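Local coordinates for protein CsuE (Acinetobacter baumannii, PDB 6FJY) that forms the tip adhesion subunit of archaic chaperone-usher Csu pili, captured bound to its chaperone CsuC before assembly, and probably mediates attachment during biofilm formation, at residues I108-G119 against S172-D180; V129-A137 against F146-R154. One frame throughout, in Å; residues are numbered along the deposited sequence.

Interaction 1: I108-G119 against S172-D180; sequences IRLPAGQSVSPG and SLSITVLPD
L110 meets I175 tip to tip: its CD2 methyl lies 3.6 Å from I175 CD1, while its other methyl, CD1, faces both CD1 and CG2 of the same isoleucine. I175 has CG1 anti to its carbonyl carbon (chi1 -62°) and CD1 extended beyond it (chi2 171°), which carries that terminal methyl across to the leucine. Two residues earlier on each strand, I108 and L173 slide past each other in opposite directions and touch more loosely, I108 CD1 standing 4.1 Å from L173 CD2. F29 of strand 24-31 packs against both of these residues. Strand 108-110 and strand 172-178 run 10.5 Å apart at an angle of 36°, a face-to-face spacing bridged by side chains alone. This is the packing of a beta sandwich, here in the Ig-like fold of the adhesin, with I108, L110, L173 and I175 filling the space between the two layers. After L110 the chain leaves its layer through a loop, in which the Q114 amide bonds back to P111 O and also to N69 O, and then crosses to the layer of strand 172-178. On arrival V116 CG1 lies against V177 CG2, 3.9 Å away, and Y121 packs on both valines. There G119 joins V177 as an antiparallel hydrogen-bonded pair: G119 N donates to V177 O at 2.9 Å, and V177 N returns a bond of equal length to G119 O. P118 sits at the edge of this pairing, its CB 3.8 Å from P179 CD, so that two prolines lie together where the strand ends. Beyond them the CsuC chaperone chain approaches, with its Y9 on P179 and its W6 on L178.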
loop_
_atom_site.group_PDB
_atom_site.type_symbol
_atom_site.label_atom_id
_atom_site.label_comp_id
_atom_site.label_asym_id
_atom_site.label_seq_id
_atom_site.Cartn_x
_atom_site.Cartn_y
_atom_site.Cartn_z
ATOM N N ILE D 108 2.965 -0.589 18.829
ATOM C CA ILE D 108 1.628 -0.067 18.601
ATOM C C ILE D 108 0.690 -1.232 18.311
ATOM O O ILE D 108 0.975 -2.090 17.463
ATOM C CB ILE D 108 1.609 0.951 17.451
ATOM C CG1 ILE D 108 2.507 2.143 17.775
ATOM C CG2 ILE D 108 0.197 1.423 17.198
ATOM C CD1 ILE D 108 2.429 3.255 16.751
ATOM N N ARG D 109 -0.432 -1.253 19.009
ATOM C CA ARG D 109 -1.501 -2.219 18.799
ATOM C C ARG D 109 -2.730 -1.464 18.309
ATOM O O ARG D 109 -3.283 -0.632 19.037
ATOM C CB ARG D 109 -1.809 -2.983 20.091
ATOM C CG ARG D 109 -2.830 -4.104 19.924
ATOM C CD ARG D 109 -3.055 -4.875 21.218
ATOM N NE ARG D 109 -1.882 -5.648 21.625
ATOM C CZ ARG D 109 -1.757 -6.245 22.809
ATOM N NH1 ARG D 109 -2.732 -6.165 23.708
ATOM N NH2 ARG D 109 -0.658 -6.928 23.091
ATOM N N LEU D 110 -3.150 -1.746 17.080
ATOM C CA LEU D 110 -4.429 -1.269 16.581
ATOM C C LEU D 110 -5.483 -2.345 16.807
ATOM O O LEU D 110 -5.396 -3.418 16.188
ATOM C CB LEU D 110 -4.328 -0.925 15.110
ATOM C CG LEU D 110 -3.410 0.261 14.834
ATOM C CD1 LEU D 110 -3.305 0.547 13.351
ATOM C CD2 LEU D 110 -3.924 1.469 15.564
ATOM N N PRO D 111 -6.459 -2.127 17.686
ATOM C CA PRO D 111 -7.532 -3.113 17.859
ATOM C C PRO D 111 -8.298 -3.361 16.569
ATOM O O PRO D 111 -8.588 -2.435 15.809
ATOM C CB PRO D 111 -8.430 -2.469 18.919
ATOM C CG PRO D 111 -7.508 -1.588 19.694
ATOM C CD PRO D 111 -6.495 -1.082 18.720
ATOM N N ALA D 112 -8.651 -4.628 16.346
ATOM C CA ALA D 112 -9.458 -5.003 15.195
ATOM C C ALA D 112 -10.853 -4.401 15.297
ATOM O O ALA D 112 -11.305 -3.983 16.368
ATOM C CB ALA D 112 -9.560 -6.526 15.065
ATOM N N GLY D 113 -11.544 -4.374 14.162
ATOM C CA GLY D 113 -12.883 -3.827 14.103
ATOM C C GLY D 113 -12.954 -2.332 13.913
ATOM O O GLY D 113 -14.008 -1.739 14.168
ATOM N N GLN D 114 -11.869 -1.703 13.475
ATOM C CA GLN D 114 -11.821 -0.267 13.226
ATOM C C GLN D 114 -11.835 -0.029 11.722
ATOM O O GLN D 114 -10.904 -0.433 11.015
ATOM C CB GLN D 114 -10.578 0.360 13.855
ATOM C CG GLN D 114 -10.437 0.138 15.353
ATOM C CD GLN D 114 -9.415 1.086 15.985
ATOM O OE1 GLN D 114 -9.452 2.297 15.757
ATOM N NE2 GLN D 114 -8.491 0.532 16.765
ATOM N N SER D 115 -12.885 0.628 11.239
ATOM C CA SER D 115 -13.077 0.897 9.820
ATOM C C SER D 115 -12.924 2.394 9.595
ATOM O O SER D 115 -13.730 3.183 10.098
ATOM C CB SER D 115 -14.450 0.409 9.349
ATOM O OG SER D 115 -14.649 0.674 7.971
ATOM N N VAL D 116 -11.890 2.779 8.841
ATOM C CA VAL D 116 -11.532 4.182 8.666
ATOM C C VAL D 116 -11.008 4.393 7.251
ATOM O O VAL D 116 -10.550 3.460 6.587
ATOM C CB VAL D 116 -10.491 4.637 9.720
ATOM C CG1 VAL D 116 -9.060 4.501 9.186
ATOM C CG2 VAL D 116 -10.779 6.043 10.170
ATOM N N SER D 117 -11.086 5.640 6.786
ATOM C CA SER D 117 -10.693 5.966 5.425
ATOM C C SER D 117 -9.171 5.997 5.295
ATOM O O SER D 117 -8.464 6.236 6.277
ATOM C CB SER D 117 -11.271 7.315 5.010
ATOM O OG SER D 117 -10.755 8.361 5.813
ATOM N N PRO D 118 -8.644 5.734 4.098
ATOM C CA PRO D 118 -7.198 5.859 3.898
ATOM C C PRO D 118 -6.752 7.302 4.081
ATOM O O PRO D 118 -7.484 8.247 3.782
ATOM C CB PRO D 118 -6.991 5.386 2.453
ATOM C CG PRO D 118 -8.210 4.618 2.109
ATOM C CD PRO D 118 -9.325 5.237 2.892
ATOM N N GLY D 119 -5.540 7.453 4.573
ATOM C CA GLY D 119 -4.986 8.755 4.874
ATOM C C GLY D 119 -3.961 8.625 5.979
ATOM O O GLY D 119 -3.680 7.536 6.475
ATOM N N SER D 172 7.299 11.533 17.619
ATOM C CA SER D 172 5.974 11.599 17.028
ATOM C C SER D 172 5.615 10.248 16.424
ATOM O O SER D 172 6.430 9.633 15.729
ATOM C CB SER D 172 5.910 12.680 15.952
ATOM O OG SER D 172 4.678 12.606 15.255
ATOM N N LEU D 173 4.399 9.795 16.688
ATOM C CA LEU D 173 3.893 8.539 16.164
ATOM C C LEU D 173 2.833 8.831 15.112
ATOM O O LEU D 173 1.974 9.699 15.305
ATOM C CB LEU D 173 3.305 7.669 17.279
ATOM C CG LEU D 173 4.214 6.831 18.185
ATOM C CD1 LEU D 173 5.415 7.612 18.702
ATOM C CD2 LEU D 173 3.402 6.292 19.350
ATOM N N SER D 174 2.904 8.106 13.998
ATOM C CA SER D 174 1.974 8.287 12.898
ATOM C C SER D 174 1.593 6.927 12.330
ATOM O O SER D 174 2.379 5.976 12.363
ATOM C CB SER D 174 2.572 9.174 11.798
ATOM O OG SER D 174 1.608 9.458 10.804
ATOM N N ILE D 175 0.367 6.849 11.819
ATOM C CA ILE D 175 -0.184 5.639 11.223
ATOM C C ILE D 175 -0.778 6.013 9.873
ATOM O O ILE D 175 -1.634 6.903 9.791
ATOM C CB ILE D 175 -1.260 4.993 12.116
ATOM C CG1 ILE D 175 -0.670 4.566 13.454
ATOM C CG2 ILE D 175 -1.935 3.810 11.399
ATOM C CD1 ILE D 175 -1.727 4.125 14.460
ATOM N N THR D 176 -0.328 5.339 8.820
ATOM C CA THR D 176 -0.801 5.594 7.465
ATOM C C THR D 176 -1.688 4.427 7.033
ATOM O O THR D 176 -1.207 3.306 6.841
ATOM C CB THR D 176 0.366 5.786 6.498
ATOM O OG1 THR D 176 1.145 6.921 6.900
ATOM C CG2 THR D 176 -0.152 6.012 5.094
ATOM N N VAL D 177 -2.973 4.706 6.877
ATOM C CA VAL D 177 -3.951 3.747 6.394
ATOM C C VAL D 177 -3.952 3.807 4.876
ATOM O O VAL D 177 -4.133 4.883 4.291
ATOM C CB VAL D 177 -5.341 4.065 6.963
ATOM C CG1 VAL D 177 -6.326 2.987 6.610
ATOM C CG2 VAL D 177 -5.255 4.263 8.481
ATOM N N LEU D 178 -3.749 2.635 4.224
ATOM C CA LEU D 178 -3.568 2.550 2.786
ATOM C C LEU D 178 -4.850 2.115 2.098
ATOM O O LEU D 178 -5.630 1.344 2.658
ATOM C CB LEU D 178 -2.458 1.559 2.437
ATOM C CG LEU D 178 -1.063 1.970 2.910
ATOM C CD1 LEU D 178 -0.060 0.880 2.615
ATOM C CD2 LEU D 178 -0.661 3.253 2.240
ATOM N N PRO D 179 -5.085 2.612 0.887
ATOM C CA PRO D 179 -6.188 2.085 0.080
ATOM C C PRO D 179 -5.999 0.599 -0.175
ATOM O O PRO D 179 -4.875 0.097 -0.275
ATOM C CB PRO D 179 -6.101 2.894 -1.218
ATOM C CG PRO D 179 -5.367 4.127 -0.844
ATOM C CD PRO D 179 -4.387 3.718 0.215
ATOM N N ASP D 180 -7.121 -0.106 -0.292
ATOM C CA ASP D 180 -7.111 -1.559 -0.283
ATOM C C ASP D 180 -8.301 -2.086 -1.076
ATOM O O ASP D 180 -9.381 -1.491 -1.047
ATOM C CB ASP D 180 -7.151 -2.077 1.160
ATOM C CG ASP D 180 -6.755 -3.527 1.269
ATOM O OD1 ASP D 180 -6.419 -4.126 0.225
ATOM O OD2 ASP D 180 -6.774 -4.062 2.396
#

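Interaction 2: V129-A137 against F146-R154; sequences VKWFYSVPA and FFESPGFRR
Strands 129-136 and 146-148 form a beta hairpin, after which the chain folds back through a type II beta turn from S149 to F152. V135 and F147 form its antiparallel hydrogen-bonded pair, with V135 N to F147 O and F147 N to V135 O both 2.7 Å. Past the short strand the side chain of S149 takes over from a backbone carbonyl: S149 N donates to Y133 O, and S149 OG accepts from Y133 N at 3.0 Å. The same serine lays its CB over the Y133 ring, 3.8 Å from the centroid, a CH-pi contact made possible by the tyrosine's chi1 of 57°, which turns the ring back toward the partner segment. On the side of V135 and F147, the A137 methyl stands over the F147 ring, and C2 of strand 2-4, disulfide-linked to C35, packs against V135 and F147. The side with S134 is more polar. S134 CB lies over the F152 ring, 3.5 Å from its centroid, and its OG, anti to the backbone N (chi1 180°), is directed at E148 and R154. This hydroxyl donates to the anti lone pair of E148 OE2 at 3.1 Å. R154, whose NH2 is bonded to M45 O, has F146 CE2 over one face of its guanidinium and sends NH1 to S134 OG, 2.8 Å away and only 6° out of the guanidinium plane.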
loop_
_atom_site.group_PDB
_atom_site.type_symbol
_atom_site.label_atom_id
_atom_site.label_comp_id
_atom_site.label_asym_id
_atom_site.label_seq_id
_atom_site.Cartn_x
_atom_site.Cartn_y
_atom_site.Cartn_z
ATOM N N VAL D 129 8.858 10.303 27.207
ATOM C CA VAL D 129 9.186 9.349 28.254
ATOM C C VAL D 129 10.412 9.841 29.009
ATOM O O VAL D 129 11.397 10.287 28.407
ATOM C CB VAL D 129 9.426 7.931 27.687
ATOM C CG1 VAL D 129 9.716 6.949 28.807
ATOM C CG2 VAL D 129 8.218 7.466 26.891
ATOM N N LYS D 130 10.344 9.762 30.332
ATOM C CA LYS D 130 11.490 9.987 31.192
ATOM C C LYS D 130 12.086 8.631 31.532
ATOM O O LYS D 130 11.388 7.757 32.062
ATOM C CB LYS D 130 11.097 10.750 32.458
ATOM C CG LYS D 130 12.289 11.256 33.271
ATOM C CD LYS D 130 11.833 12.199 34.393
ATOM C CE LYS D 130 11.180 13.465 33.854
ATOM N NZ LYS D 130 12.188 14.482 33.420
ATOM N N TRP D 131 13.367 8.462 31.218
ATOM C CA TRP D 131 14.095 7.222 31.430
ATOM C C TRP D 131 15.103 7.391 32.557
ATOM O O TRP D 131 15.770 8.426 32.662
ATOM C CB TRP D 131 14.830 6.798 30.159
ATOM C CG TRP D 131 13.977 6.813 28.936
ATOM C CD1 TRP D 131 13.735 7.873 28.122
ATOM C CD2 TRP D 131 13.256 5.709 28.387
ATOM N NE1 TRP D 131 12.905 7.503 27.097
ATOM C CE2 TRP D 131 12.598 6.174 27.234
ATOM C CE3 TRP D 131 13.112 4.366 28.754
ATOM C CZ2 TRP D 131 11.799 5.345 26.447
ATOM C CZ3 TRP D 131 12.320 3.546 27.968
ATOM C CH2 TRP D 131 11.672 4.039 26.834
ATOM N N PHE D 132 15.207 6.361 33.390
ATOM C CA PHE D 132 16.211 6.261 34.441
ATOM C C PHE D 132 16.913 4.927 34.216
ATOM O O PHE D 132 16.309 3.867 34.412
ATOM C CB PHE D 132 15.573 6.325 35.834
ATOM C CG PHE D 132 14.642 7.501 36.041
ATOM C CD1 PHE D 132 13.353 7.493 35.525
ATOM C CD2 PHE D 132 15.051 8.600 36.784
ATOM C CE1 PHE D 132 12.491 8.572 35.727
ATOM C CE2 PHE D 132 14.198 9.680 37.000
ATOM C CZ PHE D 132 12.917 9.666 36.472
ATOM N N TYR D 133 18.173 4.965 33.781
ATOM C CA TYR D 133 18.852 3.743 33.372
ATOM C C TYR D 133 20.280 3.701 33.897
ATOM O O TYR D 133 20.914 4.735 34.127
ATOM C CB TYR D 133 18.869 3.585 31.840
ATOM C CG TYR D 133 19.505 4.737 31.099
ATOM C CD1 TYR D 133 20.871 4.746 30.823
ATOM C CD2 TYR D 133 18.742 5.813 30.666
ATOM C CE1 TYR D 133 21.453 5.794 30.144
ATOM C CE2 TYR D 133 19.320 6.872 29.983
ATOM C CZ TYR D 133 20.673 6.861 29.730
ATOM O OH TYR D 133 21.242 7.918 29.056
ATOM N N SER D 134 20.774 2.475 34.084
ATOM C CA SER D 134 22.191 2.204 34.335
ATOM C C SER D 134 22.511 0.867 33.675
ATOM O O SER D 134 22.223 -0.196 34.236
ATOM C CB SER D 134 22.518 2.174 35.817
ATOM O OG SER D 134 23.892 1.901 36.000
ATOM N N VAL D 135 23.112 0.932 32.497
ATOM C CA VAL D 135 23.315 -0.224 31.630
ATOM C C VAL D 135 24.792 -0.594 31.656
ATOM O O VAL D 135 25.640 0.284 31.456
ATOM C CB VAL D 135 22.857 0.057 30.189
ATOM C CG1 VAL D 135 22.931 -1.217 29.359
ATOM C CG2 VAL D 135 21.452 0.644 30.193
ATOM N N PRO D 136 25.136 -1.859 31.883
ATOM C CA PRO D 136 26.543 -2.264 31.833
ATOM C C PRO D 136 27.081 -2.219 30.412
ATOM O O PRO D 136 26.376 -2.509 29.444
ATOM C CB PRO D 136 26.519 -3.698 32.379
ATOM C CG PRO D 136 25.124 -4.171 32.127
ATOM C CD PRO D 136 24.238 -2.972 32.240
ATOM N N ALA D 137 28.347 -1.831 30.302
ATOM C CA ALA D 137 29.042 -1.664 29.034
ATOM C C ALA D 137 29.933 -2.867 28.753
ATOM O O ALA D 137 30.330 -3.605 29.660
ATOM C CB ALA D 137 29.886 -0.386 29.050
ATOM N N PHE D 146 29.523 1.966 33.051
ATOM C CA PHE D 146 28.077 1.859 32.946
ATOM C C PHE D 146 27.523 3.058 32.193
ATOM O O PHE D 146 27.960 4.191 32.402
ATOM C CB PHE D 146 27.430 1.750 34.334
ATOM C CG PHE D 146 27.781 0.487 35.060
ATOM C CD1 PHE D 146 28.923 0.415 35.837
ATOM C CD2 PHE D 146 26.973 -0.627 34.958
ATOM C CE1 PHE D 146 29.255 -0.751 36.498
ATOM C CE2 PHE D 146 27.296 -1.800 35.615
ATOM C CZ PHE D 146 28.437 -1.863 36.389
ATOM N N PHE D 147 26.577 2.791 31.295
ATOM C CA PHE D 147 25.839 3.847 30.613
ATOM C C PHE D 147 24.670 4.258 31.501
ATOM O O PHE D 147 23.799 3.438 31.818
ATOM C CB PHE D 147 25.351 3.371 29.245
ATOM C CG PHE D 147 26.431 2.794 28.369
ATOM C CD1 PHE D 147 27.678 3.399 28.279
ATOM C CD2 PHE D 147 26.196 1.637 27.633
ATOM C CE1 PHE D 147 28.675 2.862 27.468
ATOM C CE2 PHE D 147 27.184 1.093 26.814
ATOM C CZ PHE D 147 28.429 1.708 26.729
ATOM N N GLU D 148 24.661 5.517 31.923
ATOM C CA GLU D 148 23.759 5.962 32.968
ATOM C C GLU D 148 23.107 7.284 32.595
ATOM O O GLU D 148 23.689 8.119 31.899
ATOM C CB GLU D 148 24.488 6.106 34.313
ATOM C CG GLU D 148 24.789 4.775 34.971
ATOM C CD GLU D 148 25.935 4.845 35.954
ATOM O OE1 GLU D 148 26.784 5.755 35.828
ATOM O OE2 GLU D 148 26.000 3.967 36.840
ATOM N N SER D 149 21.870 7.432 33.047
ATOM C CA SER D 149 21.156 8.687 33.051
ATOM C C SER D 149 21.664 9.531 34.214
ATOM O O SER D 149 22.277 9.003 35.145
ATOM C CB SER D 149 19.655 8.428 33.170
ATOM O OG SER D 149 19.355 7.711 34.353
ATOM N N PRO D 150 21.421 10.843 34.190
ATOM C CA PRO D 150 22.132 11.741 35.116
ATOM C C PRO D 150 21.728 11.527 36.570
ATOM O O PRO D 150 20.542 11.475 36.904
ATOM C CB PRO D 150 21.738 13.135 34.626
ATOM C CG PRO D 150 20.447 12.935 33.926
ATOM C CD PRO D 150 20.540 11.593 33.275
ATOM N N GLY D 151 22.734 11.422 37.436
ATOM C CA GLY D 151 22.518 11.259 38.857
ATOM C C GLY D 151 22.354 9.834 39.331
ATOM O O GLY D 151 22.020 9.629 40.504
ATOM N N PHE D 152 22.582 8.844 38.469
ATOM C CA PHE D 152 22.361 7.455 38.842
ATOM C C PHE D 152 23.465 6.957 39.765
ATOM O O PHE D 152 24.649 7.226 39.545
ATOM C CB PHE D 152 22.282 6.562 37.601
ATOM C CG PHE D 152 21.427 5.339 37.799
ATOM C CD1 PHE D 152 21.888 4.265 38.540
ATOM C CD2 PHE D 152 20.147 5.281 37.274
ATOM C CE1 PHE D 152 21.098 3.156 38.748
ATOM C CE2 PHE D 152 19.355 4.177 37.477
ATOM C CZ PHE D 152 19.833 3.109 38.214
ATOM N N ARG D 153 23.067 6.205 40.791
ATOM C CA ARG D 153 23.997 5.664 41.780
ATOM C C ARG D 153 23.649 4.200 42.027
ATOM O O ARG D 153 22.600 3.899 42.601
ATOM C CB ARG D 153 23.947 6.468 43.083
ATOM N N ARG D 154 24.521 3.292 41.589
ATOM C CA ARG D 154 24.412 1.880 41.933
ATOM C C ARG D 154 25.120 1.635 43.261
ATOM O O ARG D 154 26.224 2.142 43.489
ATOM C CB ARG D 154 25.033 0.988 40.850
ATOM C CG ARG D 154 24.512 1.205 39.430
ATOM C CD ARG D 154 25.451 0.603 38.378
ATOM N NE ARG D 154 25.341 -0.852 38.303
ATOM C CZ ARG D 154 24.566 -1.509 37.444
ATOM N NH1 ARG D 154 23.832 -0.847 36.559
ATOM N NH2 ARG D 154 24.529 -2.835 37.468
#

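Both contacts involve strand 119-136, whose start pairs with strand 167-184 in interaction 1 and whose end pairs with strand 146-148 in interaction 2; their centres lie 35 Å apart along the elongated chain, and their nearest atoms stay about 9 Å from each other. Interaction 1 is partly buried: it spans the two layers of the sandwich with aliphatic side chains and adds a backbone bridge only where strand 119-136 starts, close to L178 and P179, on which CsuC packs. Interaction 2, where no chaperone residue touches it, is a buried contact within a hairpin, held by strand pairing, aromatic rings and a serine-centred polar network. Along the sequence, the hairpin belongs to the excursion between segments 108-119 and 172-180.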